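Local coordinates for protein putative leucoanthocyanidin reductase 1 (Vitis vinifera, PDB 3I6I) that probably catalyses the NADPH-dependent reduction of leucoanthocyanidins in flavonoid biosynthesis, using a Rossmann-fold domain of the short-chain dehydrogenase/reductase type to hold the cofactor, at residues A[182-187]-A[246-251]; A[192-197]-A[225-230]; A[198-203]-A[302-307]. One frame throughout, in Å; residues are numbered along the deposited sequence.

Contact 1 of 3, residues A[182-187]-A[246-251]; sequences FFQIYG and PRVTVT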
loop_
_atom_site.group_PDB
_atom_site.type_symbol
_atom_site.label_atom_id
_atom_site.label_comp_id
_atom_site.label_asym_id
_atom_site.label_seq_id
_atom_site.Cartn_x
_atom_site.Cartn_y
_atom_site.Cartn_z
ATOM N N PHE A 182 -18.707 3.590 -20.234
ATOM C CA PHE A 182 -18.696 2.118 -20.396
ATOM C C PHE A 182 -17.624 1.514 -19.511
ATOM O O PHE A 182 -16.680 2.202 -19.089
ATOM C CB PHE A 182 -18.533 1.684 -21.864
ATOM C CG PHE A 182 -17.217 2.117 -22.502
ATOM C CD1 PHE A 182 -17.132 3.320 -23.190
ATOM C CD2 PHE A 182 -16.073 1.356 -22.377
ATOM C CE1 PHE A 182 -15.918 3.737 -23.759
ATOM C CE2 PHE A 182 -14.866 1.774 -22.956
ATOM C CZ PHE A 182 -14.810 2.969 -23.648
ATOM N N PHE A 183 -17.777 0.227 -19.204
ATOM C CA PHE A 183 -16.862 -0.452 -18.320
ATOM C C PHE A 183 -15.888 -1.267 -19.177
ATOM O O PHE A 183 -16.296 -2.007 -20.048
ATOM C CB PHE A 183 -17.603 -1.443 -17.400
ATOM C CG PHE A 183 -18.515 -0.823 -16.381
ATOM C CD1 PHE A 183 -18.000 -0.181 -15.248
ATOM C CD2 PHE A 183 -19.892 -0.975 -16.485
ATOM C CE1 PHE A 183 -18.851 0.341 -14.271
ATOM C CE2 PHE A 183 -20.763 -0.428 -15.522
ATOM C CZ PHE A 183 -20.245 0.231 -14.412
ATOM N N GLN A 184 -14.601 -1.145 -18.875
ATOM C CA GLN A 184 -13.577 -2.038 -19.416
ATOM C C GLN A 184 -13.352 -3.201 -18.457
ATOM O O GLN A 184 -12.857 -3.015 -17.339
ATOM C CB GLN A 184 -12.272 -1.256 -19.670
ATOM C CG GLN A 184 -12.430 -0.265 -20.714
ATOM C CD GLN A 184 -11.106 0.267 -21.263
ATOM O OE1 GLN A 184 -10.102 0.366 -20.552
ATOM N NE2 GLN A 184 -11.109 0.588 -22.555
ATOM N N ILE A 185 -13.722 -4.397 -18.921
ATOM C CA ILE A 185 -13.684 -5.634 -18.143
ATOM C C ILE A 185 -12.472 -6.435 -18.619
ATOM O O ILE A 185 -12.391 -6.808 -19.819
ATOM C CB ILE A 185 -14.995 -6.472 -18.365
ATOM C CG1 ILE A 185 -16.282 -5.667 -18.041
ATOM C CG2 ILE A 185 -14.989 -7.773 -17.565
ATOM C CD1 ILE A 185 -16.311 -5.134 -16.637
ATOM N N TYR A 186 -11.538 -6.704 -17.691
ATOM C CA TYR A 186 -10.336 -7.497 -18.002
ATOM C C TYR A 186 -10.656 -8.969 -18.101
ATOM O O TYR A 186 -11.221 -9.581 -17.165
ATOM C CB TYR A 186 -9.209 -7.260 -16.958
ATOM C CG TYR A 186 -8.974 -5.815 -16.742
ATOM C CD1 TYR A 186 -8.529 -5.026 -17.781
ATOM C CD2 TYR A 186 -9.238 -5.215 -15.517
ATOM C CE1 TYR A 186 -8.338 -3.673 -17.620
ATOM C CE2 TYR A 186 -9.047 -3.856 -15.328
ATOM C CZ TYR A 186 -8.599 -3.080 -16.395
ATOM O OH TYR A 186 -8.406 -1.709 -16.267
ATOM N N GLY A 187 -10.257 -9.546 -19.233
ATOM C CA GLY A 187 -10.447 -10.973 -19.505
ATOM C C GLY A 187 -11.895 -11.365 -19.395
ATOM O O GLY A 187 -12.779 -10.694 -19.956
ATOM N N PRO A 246 -22.714 -0.163 -20.908
ATOM C CA PRO A 246 -22.120 -1.245 -21.702
ATOM C C PRO A 246 -20.838 -1.763 -21.086
ATOM O O PRO A 246 -20.115 -1.016 -20.428
ATOM C CB PRO A 246 -21.834 -0.578 -23.056
ATOM C CG PRO A 246 -22.662 0.597 -23.090
ATOM C CD PRO A 246 -22.831 1.076 -21.684
ATOM N N ARG A 247 -20.581 -3.056 -21.282
ATOM C CA ARG A 247 -19.342 -3.676 -20.854
ATOM C C ARG A 247 -18.566 -4.118 -22.084
ATOM O O ARG A 247 -19.128 -4.669 -23.035
ATOM C CB ARG A 247 -19.649 -4.857 -19.952
ATOM C CG ARG A 247 -20.413 -4.444 -18.724
ATOM C CD ARG A 247 -20.627 -5.567 -17.723
ATOM N NE ARG A 247 -21.530 -5.088 -16.684
ATOM C CZ ARG A 247 -21.533 -5.523 -15.429
ATOM N NH1 ARG A 247 -20.686 -6.443 -15.042
ATOM N NH2 ARG A 247 -22.374 -5.002 -14.557
ATOM N N VAL A 248 -17.278 -3.834 -22.089
ATOM C CA VAL A 248 -16.427 -4.218 -23.197
ATOM C C VAL A 248 -15.253 -4.991 -22.636
ATOM O O VAL A 248 -14.854 -4.727 -21.514
ATOM C CB VAL A 248 -15.945 -2.971 -24.023
ATOM C CG1 VAL A 248 -17.131 -2.160 -24.588
ATOM C CG2 VAL A 248 -14.918 -2.096 -23.219
ATOM N N THR A 249 -14.690 -5.919 -23.409
ATOM C CA THR A 249 -13.563 -6.731 -22.938
ATOM C C THR A 249 -12.200 -6.077 -23.247
ATOM O O THR A 249 -11.968 -5.613 -24.355
ATOM C CB THR A 249 -13.570 -8.103 -23.636
ATOM O OG1 THR A 249 -14.795 -8.741 -23.319
ATOM C CG2 THR A 249 -12.387 -8.996 -23.168
ATOM N N VAL A 250 -11.339 -6.055 -22.256
ATOM C CA VAL A 250 -9.894 -5.773 -22.444
ATOM C C VAL A 250 -9.219 -7.123 -22.245
ATOM O O VAL A 250 -9.346 -7.748 -21.184
ATOM C CB VAL A 250 -9.414 -4.693 -21.452
ATOM C CG1 VAL A 250 -7.889 -4.614 -21.429
ATOM C CG2 VAL A 250 -10.024 -3.359 -21.743
ATOM N N THR A 251 -8.556 -7.616 -23.289
ATOM C CA THR A 251 -7.988 -8.917 -23.284
ATOM C C THR A 251 -6.655 -8.953 -22.496
ATOM O O THR A 251 -6.019 -7.917 -22.240
ATOM C CB THR A 251 -7.696 -9.432 -24.713
ATOM O OG1 THR A 251 -6.716 -8.600 -25.346
ATOM C CG2 THR A 251 -8.981 -9.557 -25.601
HETATM O O HOH W 1 -15.167 -9.912 -20.613
#
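Pro246 opens this two-stranded parallel pairing by offering its O to Phe183 N at 2.9 Å, while its ring carbon CB lies 4.2 Å from Phe182 CB. Arg247 runs alongside Phe183, both side chains pointing the same way, with ring and guanidinium planes 62° apart; its CB also rests near Ile185 CG1. Its guanidinium reaches past the pair to Glu238, Ser235 and the carbonyl of Asn231. Val248 bonds to two residues of the one neighbouring strand, as in parallel pairing: its N meets Phe183 O at 2.9 Å and its O receives Ile185 N. With CG2 between backbone N and carbonyl carbon, Val248 brings that methyl 3.7 Å from Phe182 CD2. Thr249 OG1 is linked through a water to Gly187 O. Val250 splits its branches: CG1 lies in the plane of the Tyr186 ring at its edge, 3.7 Å from CD1, while CG2 packs on CB and CD of Gln184. Its N gives to Ile185 O, and its O takes Gly187 N at 2.8 Å. Beyond, Thr251 caps helix 252-260, whose Leu255 touches Tyr186 and Val250; helix 230-241 covers the face bearing Phe183, Ile185 and Arg247.

Contact 2 of 3, residues A[192-197]-A[225-230]; sequences KAYFVA and CNCLNI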
loop_
_atom_site.group_PDB
_atom_site.type_symbol
_atom_site.label_atom_id
_atom_site.label_comp_id
_atom_site.label_asym_id
_atom_site.label_seq_id
_atom_site.Cartn_x
_atom_site.Cartn_y
_atom_site.Cartn_z
ATOM N N LYS A 192 -11.254 -12.833 -8.929
ATOM C CA LYS A 192 -11.394 -12.096 -7.684
ATOM C C LYS A 192 -10.183 -11.254 -7.252
ATOM O O LYS A 192 -9.047 -11.635 -7.489
ATOM C CB LYS A 192 -11.693 -13.086 -6.549
ATOM C CG LYS A 192 -13.055 -13.792 -6.678
ATOM C CD LYS A 192 -14.209 -12.927 -6.312
ATOM C CE LYS A 192 -15.507 -13.717 -6.119
ATOM N NZ LYS A 192 -16.620 -12.863 -5.559
ATOM N N ALA A 193 -10.463 -10.107 -6.645
ATOM C CA ALA A 193 -9.443 -9.272 -5.993
ATOM C C ALA A 193 -10.035 -8.764 -4.689
ATOM O O ALA A 193 -11.248 -8.832 -4.496
ATOM C CB ALA A 193 -9.042 -8.124 -6.891
ATOM N N TYR A 194 -9.192 -8.285 -3.771
ATOM C CA TYR A 194 -9.651 -7.659 -2.540
ATOM C C TYR A 194 -9.469 -6.160 -2.609
ATOM O O TYR A 194 -8.402 -5.668 -2.910
ATOM C CB TYR A 194 -8.897 -8.199 -1.317
ATOM C CG TYR A 194 -9.175 -9.647 -1.000
ATOM C CD1 TYR A 194 -8.325 -10.650 -1.438
ATOM C CD2 TYR A 194 -10.295 -10.009 -0.262
ATOM C CE1 TYR A 194 -8.590 -11.986 -1.149
ATOM C CE2 TYR A 194 -10.539 -11.318 0.057
ATOM C CZ TYR A 194 -9.695 -12.300 -0.401
ATOM O OH TYR A 194 -10.042 -13.577 -0.067
ATOM N N PHE A 195 -10.535 -5.437 -2.325
ATOM C CA PHE A 195 -10.538 -3.961 -2.347
ATOM C C PHE A 195 -10.705 -3.419 -0.945
ATOM O O PHE A 195 -11.568 -3.860 -0.174
ATOM C CB PHE A 195 -11.667 -3.440 -3.253
ATOM C CG PHE A 195 -11.557 -3.916 -4.660
ATOM C CD1 PHE A 195 -10.814 -3.217 -5.588
ATOM C CD2 PHE A 195 -12.132 -5.128 -5.049
ATOM C CE1 PHE A 195 -10.691 -3.662 -6.891
ATOM C CE2 PHE A 195 -12.005 -5.591 -6.358
ATOM C CZ PHE A 195 -11.284 -4.840 -7.293
ATOM N N VAL A 196 -9.842 -2.482 -0.601
ATOM C CA VAL A 196 -9.760 -1.972 0.762
ATOM C C VAL A 196 -9.774 -0.459 0.742
ATOM O O VAL A 196 -9.007 0.205 -0.015
ATOM C CB VAL A 196 -8.462 -2.454 1.420
ATOM C CG1 VAL A 196 -8.413 -2.005 2.898
ATOM C CG2 VAL A 196 -8.324 -3.973 1.298
ATOM N N ALA A 197 -10.638 0.130 1.563
ATOM C CA ALA A 197 -10.611 1.570 1.725
ATOM C C ALA A 197 -9.255 2.084 2.197
ATOM O O ALA A 197 -8.642 1.518 3.079
ATOM C CB ALA A 197 -11.703 2.051 2.717
ATOM N N CYS A 225 -16.088 -9.506 2.477
ATOM C CA CYS A 225 -17.203 -8.797 1.845
ATOM C C CYS A 225 -16.738 -7.884 0.710
ATOM O O CYS A 225 -17.566 -7.335 -0.055
ATOM C CB CYS A 225 -17.951 -7.975 2.847
ATOM S SG CYS A 225 -18.816 -8.973 4.106
ATOM N N ASN A 226 -15.432 -7.703 0.599
ATOM C CA ASN A 226 -14.845 -6.848 -0.431
ATOM C C ASN A 226 -14.024 -7.689 -1.422
ATOM O O ASN A 226 -13.146 -7.163 -2.117
ATOM C CB ASN A 226 -13.961 -5.761 0.198
ATOM C CG ASN A 226 -14.728 -4.712 0.995
ATOM O OD1 ASN A 226 -15.926 -4.828 1.280
ATOM N ND2 ASN A 226 -13.997 -3.709 1.438
ATOM N N CYS A 227 -14.311 -8.986 -1.483
ATOM C CA CYS A 227 -13.661 -9.912 -2.427
ATOM C C CYS A 227 -14.580 -9.940 -3.661
ATOM O O CYS A 227 -15.598 -10.643 -3.700
ATOM C CB CYS A 227 -13.535 -11.293 -1.814
ATOM S SG CYS A 227 -12.593 -12.456 -2.851
ATOM N N LEU A 228 -14.252 -9.116 -4.631
ATOM C CA LEU A 228 -15.087 -8.977 -5.830
ATOM C C LEU A 228 -14.260 -9.144 -7.094
ATOM O O LEU A 228 -13.065 -8.827 -7.121
ATOM C CB LEU A 228 -15.748 -7.590 -5.865
ATOM C CG LEU A 228 -16.637 -7.211 -4.685
ATOM C CD1 LEU A 228 -15.794 -6.513 -3.657
ATOM C CD2 LEU A 228 -17.757 -6.294 -5.149
ATOM N N ASN A 229 -14.893 -9.668 -8.135
ATOM C CA ASN A 229 -14.313 -9.659 -9.486
ATOM C C ASN A 229 -14.755 -8.359 -10.191
ATOM O O ASN A 229 -15.555 -7.560 -9.644
ATOM C CB ASN A 229 -14.646 -10.940 -10.259
ATOM C CG ASN A 229 -16.122 -11.157 -10.465
ATOM O OD1 ASN A 229 -16.872 -10.239 -10.850
ATOM N ND2 ASN A 229 -16.544 -12.394 -10.297
ATOM N N ILE A 230 -14.206 -8.091 -11.367
ATOM C CA ILE A 230 -14.463 -6.816 -12.045
ATOM C C ILE A 230 -15.916 -6.703 -12.464
ATOM O O ILE A 230 -16.522 -5.614 -12.442
ATOM C CB ILE A 230 -13.602 -6.625 -13.315
ATOM C CG1 ILE A 230 -12.130 -6.824 -13.008
ATOM C CG2 ILE A 230 -13.841 -5.214 -13.907
#
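Tyr194 and Cys227 face each other as a non-hydrogen-bonded antiparallel pair, and their side chains make a sulfur-aromatic contact. Cys227 SG stands over one face of the ring, 4.1 Å from its centroid and 28° off the normal. The sulfur is carried there because it lies anti to the backbone N (chi1 -174°), and Cys227 CB lies 3.5 Å from Tyr194 CE2. On the other side of the sheet the Phe195 ring turns its edge to the Leu228 carbonyl: Leu228 O lies close to the ring plane, 3.5 Å from Phe195 CE2.

Backbone bonds join the strands. Ala193 and Leu228 form a hydrogen-bonded antiparallel pair, each N-H giving to the other's carbonyl, Ala193 N to Leu228 O at 2.9 Å, and Phe195 N gives to Asn226 O. Strand 227-228 is thereby the outer member of a small mixed sheet in which strand 193-196 is central; Tyr194 and Val196 pair with Ser161 and Ala163 on its other edge, beside Asn160 and Ile162 of the cofactor pocket.

Polar side chains extend the pairing past the ends of the short strand. Asn226 ND2 gives a bond to Phe195 O at 2.9 Å, the acceptor lying in the amide plane, and a second to Arg305 O, two acceptors that should fix the rotation of the amide. At the other end Lys192, bent at chi2 (-76°), runs its CB and CG past Cys227 SG before NZ meets Cys227 O at 3.1 Å from above the carbonyl plane. The same ammonium forms a salt bridge with Glu232, whose backbone N is capped by Asn229 OD1 at the start of helix 230-241.

Contact 3 of 3, residues A[198-203]-A[302-307]; sequences GTDIGK and DSFRTV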
loop_
_atom_site.group_PDB
_atom_site.type_symbol
_atom_site.label_atom_id
_atom_site.label_comp_id
_atom_site.label_asym_id
_atom_site.label_seq_id
_atom_site.Cartn_x
_atom_site.Cartn_y
_atom_site.Cartn_z
ATOM N N GLY A 198 -8.812 3.195 1.618
ATOM C CA GLY A 198 -7.654 3.914 2.141
ATOM C C GLY A 198 -7.603 4.051 3.662
ATOM O O GLY A 198 -6.564 3.810 4.298
ATOM N N THR A 199 -8.703 4.480 4.257
ATOM C CA THR A 199 -8.762 4.688 5.698
ATOM C C THR A 199 -8.544 3.379 6.452
ATOM O O THR A 199 -7.979 3.399 7.549
ATOM C CB THR A 199 -10.082 5.385 6.163
ATOM O OG1 THR A 199 -11.222 4.609 5.769
ATOM C CG2 THR A 199 -10.220 6.795 5.567
ATOM N N ASP A 200 -9.010 2.264 5.888
ATOM C CA ASP A 200 -8.781 0.930 6.478
ATOM C C ASP A 200 -7.330 0.462 6.276
ATOM O O ASP A 200 -6.768 -0.182 7.127
ATOM C CB ASP A 200 -9.751 -0.122 5.913
ATOM C CG ASP A 200 -11.142 -0.021 6.518
ATOM O OD1 ASP A 200 -11.280 0.520 7.639
ATOM O OD2 ASP A 200 -12.108 -0.487 5.865
ATOM N N ILE A 201 -6.722 0.777 5.148
ATOM C CA ILE A 201 -5.297 0.464 5.001
ATOM C C ILE A 201 -4.511 1.179 6.113
ATOM O O ILE A 201 -3.648 0.573 6.764
ATOM C CB ILE A 201 -4.763 0.904 3.655
ATOM C CG1 ILE A 201 -5.436 0.126 2.529
ATOM C CG2 ILE A 201 -3.172 0.704 3.620
ATOM C CD1 ILE A 201 -5.108 0.671 1.139
ATOM N N GLY A 202 -4.810 2.454 6.375
ATOM C CA GLY A 202 -4.130 3.161 7.457
ATOM C C GLY A 202 -4.432 2.585 8.836
ATOM O O GLY A 202 -3.541 2.301 9.633
ATOM N N LYS A 203 -5.712 2.383 9.127
ATOM C CA LYS A 203 -6.128 1.974 10.453
ATOM C C LYS A 203 -5.511 0.637 10.819
ATOM O O LYS A 203 -4.908 0.468 11.909
ATOM C CB LYS A 203 -7.645 1.868 10.473
ATOM C CG LYS A 203 -8.246 1.365 11.775
ATOM C CD LYS A 203 -9.790 1.305 11.613
ATOM C CE LYS A 203 -10.415 0.284 12.564
ATOM N NZ LYS A 203 -11.931 0.264 12.411
ATOM N N ASP A 302 -14.412 -6.050 13.830
ATOM C CA ASP A 302 -13.915 -4.716 13.496
ATOM C C ASP A 302 -14.036 -4.572 11.982
ATOM O O ASP A 302 -13.084 -4.780 11.219
ATOM C CB ASP A 302 -12.483 -4.567 13.995
ATOM C CG ASP A 302 -12.061 -3.111 14.126
ATOM O OD1 ASP A 302 -12.760 -2.251 13.550
ATOM O OD2 ASP A 302 -11.015 -2.828 14.771
ATOM N N SER A 303 -15.247 -4.246 11.563
ATOM C CA SER A 303 -15.640 -4.299 10.156
ATOM C C SER A 303 -14.862 -3.351 9.248
ATOM O O SER A 303 -14.591 -2.220 9.613
ATOM C CB SER A 303 -17.137 -3.949 10.016
ATOM O OG SER A 303 -17.945 -4.952 10.590
ATOM N N PHE A 304 -14.553 -3.848 8.058
ATOM C CA PHE A 304 -13.971 -3.062 6.984
ATOM C C PHE A 304 -15.082 -2.292 6.315
ATOM O O PHE A 304 -16.180 -2.813 6.144
ATOM C CB PHE A 304 -13.342 -3.982 5.933
ATOM C CG PHE A 304 -11.920 -4.345 6.233
ATOM C CD1 PHE A 304 -10.917 -3.990 5.367
ATOM C CD2 PHE A 304 -11.590 -4.984 7.429
ATOM C CE1 PHE A 304 -9.585 -4.292 5.645
ATOM C CE2 PHE A 304 -10.269 -5.284 7.737
ATOM C CZ PHE A 304 -9.267 -4.944 6.851
ATOM N N ARG A 305 -14.788 -1.059 5.900
ATOM C CA ARG A 305 -15.691 -0.322 5.007
ATOM C C ARG A 305 -15.925 -1.135 3.718
ATOM O O ARG A 305 -14.990 -1.669 3.121
ATOM C CB ARG A 305 -15.035 1.026 4.648
ATOM C CG ARG A 305 -14.885 1.941 5.849
ATOM C CD ARG A 305 -14.234 3.244 5.471
ATOM N NE ARG A 305 -15.160 4.083 4.715
ATOM C CZ ARG A 305 -14.812 5.175 4.040
ATOM N NH1 ARG A 305 -13.544 5.605 4.008
ATOM N NH2 ARG A 305 -15.745 5.839 3.383
ATOM N N THR A 306 -17.177 -1.232 3.291
ATOM C CA THR A 306 -17.490 -1.927 2.079
ATOM C C THR A 306 -17.224 -1.026 0.858
ATOM O O THR A 306 -17.206 0.228 0.938
ATOM C CB THR A 306 -18.966 -2.347 2.076
ATOM O OG1 THR A 306 -19.793 -1.190 1.887
ATOM C CG2 THR A 306 -19.338 -3.015 3.402
ATOM N N VAL A 307 -17.141 -1.679 -0.284
ATOM C CA VAL A 307 -16.948 -0.997 -1.577
ATOM C C VAL A 307 -18.134 -0.109 -1.905
ATOM O O VAL A 307 -17.981 1.029 -2.381
ATOM C CB VAL A 307 -16.703 -1.999 -2.707
ATOM C CG1 VAL A 307 -16.595 -1.263 -4.066
ATOM C CG2 VAL A 307 -15.459 -2.865 -2.445
HETATM O O HOH W 2 -12.234 -1.352 3.296
HETATM O O HOH W 3 -12.985 0.033 9.469
#
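Asp200 reaches from helix 198-208 to the loop 302-307, directly through CB and OD2 and by way of water through OD1. CB lies 4.1 Å from Phe304 CD1, the carboxylate and ring planes being 55° apart. Beyond CG, OD2 uses its syn lone pair to accept Arg305 N at 2.7 Å, and takes a further bond from a water that also donates to Arg305 O. OD1 receives a second water, which bridges to Ser303 O and accepts from Lys203 NZ. The buried carboxylate is thus gripped by one amide and two waters. On one flank Arg305, bent at chi3 (73°), swings NH1 to Thr199 OG1, 3.1 Å away at the guanidinium edge. On the other, extended Lys203 closes a salt bridge, NZ to Asp302 OD1 at 2.9 Å, on the syn side. A leucine in place of Asp302 would probably leave the Lys203 ammonium without its counter-charge and the lysine end freer to turn. The loop leads into helix 307-315, whose start Thr306 caps through Glu309 N, while Phe304 stacks on Phe204 of helix 198-208 and touches Val196 of strand 193-196 and Val295 and Thr296 of helix 295-298.

How the contacts relate
Contact 2 is the middle member of the three and touches both of the others. Its strand 193-196 runs directly into the helix of contact 3, and the two centres are about 12 Å apart, joined at Asn226 and by Val196 CG1 against Ile201 CG1 at 3.7 Å. Contact 1 lies farther out, away from the cofactor site, its centre about 17 Å from that of contact 2, yet Ile185 CD1 packs on Ile230 CG2 in the conformer modelled here. Contacts 1 and 3 do not touch. Distance to bound NADPH follows the same order: about 8 Å from the Phe195 side chain, 12 Å from that of Asp200 and 13 Å from that of Tyr186.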